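Local coordinates for protein bsobi restriction endonuclease (Geobacillus stearothermophilus, PDB 1DC1) that recognises the double-stranded DNA sequence 5'-CYCGRG-3' as a homodimer and cleaves it after the first cytosine, leaving terminal 5'-phosphates, at residues D[249-252]-D[253-256]. Residues are numbered along the deposited sequence; the frame is centred on the assembly and turned at random.
Sequences GADE and HWKT. With nucleotides of chain A; nucleotides of chain B.
Glu252 and His253, neighbours near the start of helix 247-270, face a C-G base pair of the bound DNA together, and the CG of Glu252 lies 4.0 Å above one face of the imidazole, displaced toward its rim. The helix is the crossover of the beta-alpha-beta unit between parallel strands 235-242 and 276-281 of this PDDEXK-clan nuclease. His253 NE2 donates to N7 of DG8 of chain A at 3.0 Å, a somewhat bent bond (148°) with the acceptor at the ring's edge. Glu252 OE2 takes a nearly straight bond, 170°, from N4 of DC7 of chain B. Purine N7 and cytosine N4 both lie on the major-groove edge, so two successive residues contact both bases of one G-C pair, one on each strand. The peptide N of His253 donates to Gly249 O at 2.9 Å, an ordinary helix bond. The Glu252 chain bends at chi2 (75°), which sets the carboxylate beside the base, OE2 at the cytosine amino group and OE1 on the side of Lys255, where OE1 accepts from a water that Lys255 NZ also binds. The same ammonium also forms a salt bridge with a phosphate of the DNA. Across the dimer, Asp251 OD1 pairs with Arg263 of the second subunit, and Thr256 OG1 is hydrogen-bonded to Thr256 OG1 of that chain. One turn on from Asp251, Lys255, bent at chi3 and chi4, brings NZ to the anti lone pair of Asp251 OD2 in a 2.7 Å salt bridge.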
loop_
_atom_site.group_PDB
_atom_site.type_symbol
_atom_site.label_atom_id
_atom_site.label_comp_id
_atom_site.label_asym_id
_atom_site.label_seq_id
_atom_site.Cartn_x
_atom_site.Cartn_y
_atom_site.Cartn_z
ATOM N N GLY D 249 -1.377 -8.475 -2.300
ATOM C CA GLY D 249 -0.813 -7.265 -2.891
ATOM C C GLY D 249 -0.401 -7.482 -4.348
ATOM O O GLY D 249 -0.033 -6.523 -5.059
ATOM N N ALA D 250 -0.471 -8.725 -4.811
ATOM C CA ALA D 250 -0.056 -9.074 -6.175
ATOM C C ALA D 250 -0.786 -8.263 -7.247
ATOM O O ALA D 250 -0.155 -7.528 -7.979
ATOM C CB ALA D 250 -0.251 -10.588 -6.409
ATOM N N ASP D 251 -2.114 -8.376 -7.319
ATOM C CA ASP D 251 -2.885 -7.657 -8.331
ATOM C C ASP D 251 -2.847 -6.127 -8.081
ATOM O O ASP D 251 -2.812 -5.325 -9.046
ATOM C CB ASP D 251 -4.330 -8.140 -8.336
ATOM C CG ASP D 251 -5.042 -7.726 -9.601
ATOM O OD1 ASP D 251 -4.787 -8.401 -10.639
ATOM O OD2 ASP D 251 -5.793 -6.719 -9.547
ATOM N N GLU D 252 -2.840 -5.733 -6.791
ATOM C CA GLU D 252 -2.764 -4.333 -6.395
ATOM C C GLU D 252 -1.523 -3.639 -7.029
ATOM O O GLU D 252 -1.651 -2.646 -7.769
ATOM C CB GLU D 252 -2.686 -4.220 -4.859
ATOM C CG GLU D 252 -2.564 -2.737 -4.372
ATOM C CD GLU D 252 -3.892 -1.969 -4.466
ATOM O OE1 GLU D 252 -4.897 -2.604 -4.871
ATOM O OE2 GLU D 252 -3.952 -0.743 -4.142
ATOM N N HIS D 253 -0.326 -4.175 -6.773
ATOM C CA HIS D 253 0.889 -3.540 -7.303
ATOM C C HIS D 253 1.118 -3.813 -8.797
ATOM O O HIS D 253 1.871 -3.089 -9.442
ATOM C CB HIS D 253 2.086 -3.900 -6.428
ATOM C CG HIS D 253 1.849 -3.596 -4.981
ATOM N ND1 HIS D 253 1.495 -2.344 -4.522
ATOM C CD2 HIS D 253 2.059 -4.345 -3.886
ATOM C CE1 HIS D 253 1.510 -2.337 -3.207
ATOM N NE2 HIS D 253 1.850 -3.540 -2.796
ATOM N N TRP D 254 0.435 -4.816 -9.355
ATOM C CA TRP D 254 0.520 -5.074 -10.787
ATOM C C TRP D 254 -0.346 -3.963 -11.477
ATOM O O TRP D 254 0.083 -3.406 -12.480
ATOM C CB TRP D 254 -0.025 -6.467 -11.124
ATOM C CG TRP D 254 -0.501 -6.572 -12.555
ATOM C CD1 TRP D 254 -1.771 -6.814 -12.967
ATOM C CD2 TRP D 254 0.297 -6.423 -13.762
ATOM N NE1 TRP D 254 -1.826 -6.839 -14.347
ATOM C CE2 TRP D 254 -0.577 -6.599 -14.861
ATOM C CE3 TRP D 254 1.662 -6.156 -14.017
ATOM C CZ2 TRP D 254 -0.135 -6.518 -16.209
ATOM C CZ3 TRP D 254 2.109 -6.081 -15.374
ATOM C CH2 TRP D 254 1.202 -6.265 -16.446
ATOM N N LYS D 255 -1.546 -3.640 -10.945
ATOM C CA LYS D 255 -2.400 -2.576 -11.526
ATOM C C LYS D 255 -1.576 -1.274 -11.551
ATOM O O LYS D 255 -1.588 -0.529 -12.515
ATOM C CB LYS D 255 -3.645 -2.358 -10.670
ATOM C CG LYS D 255 -4.768 -3.334 -10.959
ATOM C CD LYS D 255 -6.034 -2.977 -10.157
ATOM C CE LYS D 255 -5.887 -3.164 -8.657
ATOM N NZ LYS D 255 -6.415 -4.479 -8.252
ATOM N N THR D 256 -0.851 -0.997 -10.469
ATOM C CA THR D 256 0.012 0.201 -10.372
ATOM C C THR D 256 1.112 0.199 -11.457
ATOM O O THR D 256 1.273 1.167 -12.217
ATOM C CB THR D 256 0.666 0.290 -8.959
ATOM O OG1 THR D 256 -0.338 0.089 -7.951
ATOM C CG2 THR D 256 1.320 1.603 -8.760
ATOM P P DC A 7 8.394 -3.549 -3.702
ATOM O OP1 DC A 7 9.211 -4.759 -3.902
ATOM O OP2 DC A 7 7.505 -3.066 -4.799
ATOM O "O5'" DC A 7 7.464 -3.760 -2.438
ATOM C "C5'" DC A 7 8.003 -4.195 -1.170
ATOM C "C4'" DC A 7 6.893 -4.316 -0.148
ATOM O "O4'" DC A 7 6.240 -3.033 0.104
ATOM C "C3'" DC A 7 5.785 -5.316 -0.511
ATOM O "O3'" DC A 7 5.412 -6.027 0.648
ATOM C "C2'" DC A 7 4.610 -4.427 -0.851
ATOM C "C1'" DC A 7 4.830 -3.204 0.022
ATOM N N1 DC A 7 4.219 -1.993 -0.560
ATOM C C2 DC A 7 3.333 -1.218 0.239
ATOM O O2 DC A 7 3.263 -1.442 1.473
ATOM N N3 DC A 7 2.599 -0.229 -0.348
ATOM C C4 DC A 7 2.783 0.051 -1.649
ATOM N N4 DC A 7 2.032 1.011 -2.198
ATOM C C5 DC A 7 3.757 -0.655 -2.452
ATOM C C6 DC A 7 4.438 -1.650 -1.874
ATOM P P DG A 8 4.923 -7.560 0.580
ATOM O OP1 DG A 8 6.092 -8.412 0.735
ATOM O OP2 DG A 8 3.987 -7.796 -0.527
ATOM O "O5'" DG A 8 4.149 -7.692 1.971
ATOM C "C5'" DG A 8 4.757 -7.255 3.231
ATOM C "C4'" DG A 8 3.692 -6.687 4.142
ATOM O "O4'" DG A 8 3.146 -5.504 3.510
ATOM C "C3'" DG A 8 2.509 -7.643 4.376
ATOM O "O3'" DG A 8 1.917 -7.392 5.665
ATOM C "C2'" DG A 8 1.499 -7.171 3.341
ATOM C "C1'" DG A 8 1.749 -5.649 3.333
ATOM N N9 DG A 8 1.345 -4.956 2.107
ATOM C C8 DG A 8 1.555 -5.395 0.815
ATOM N N7 DG A 8 1.025 -4.611 -0.088
ATOM C C5 DG A 8 0.446 -3.574 0.642
ATOM C C6 DG A 8 -0.318 -2.423 0.204
ATOM O O6 DG A 8 -0.625 -2.103 -0.938
ATOM N N1 DG A 8 -0.741 -1.635 1.273
ATOM C C2 DG A 8 -0.483 -1.908 2.603
ATOM N N2 DG A 8 -0.944 -1.033 3.505
ATOM N N3 DG A 8 0.201 -2.981 3.027
ATOM C C4 DG A 8 0.639 -3.763 2.002
ATOM P P DC B 7 -9.087 4.012 0.277
ATOM O OP1 DC B 7 -9.898 5.182 0.578
ATOM O OP2 DC B 7 -8.602 3.803 -1.080
ATOM O "O5'" DC B 7 -7.778 4.072 1.168
ATOM C "C5'" DC B 7 -7.851 4.236 2.613
ATOM C "C4'" DC B 7 -6.457 4.237 3.206
ATOM O "O4'" DC B 7 -5.770 2.965 2.973
ATOM C "C3'" DC B 7 -5.538 5.332 2.640
ATOM O "O3'" DC B 7 -4.771 5.865 3.686
ATOM C "C2'" DC B 7 -4.575 4.580 1.743
ATOM C "C1'" DC B 7 -4.489 3.200 2.387
ATOM N N1 DC B 7 -4.171 2.113 1.417
ATOM C C2 DC B 7 -3.052 1.265 1.668
ATOM O O2 DC B 7 -2.480 1.318 2.768
ATOM N N3 DC B 7 -2.642 0.405 0.696
ATOM C C4 DC B 7 -3.319 0.332 -0.454
ATOM N N4 DC B 7 -2.830 -0.436 -1.406
ATOM C C5 DC B 7 -4.516 1.081 -0.682
ATOM C C6 DC B 7 -4.896 1.958 0.263
HETATM O O HOH W 1 -5.977 -5.128 -5.397
#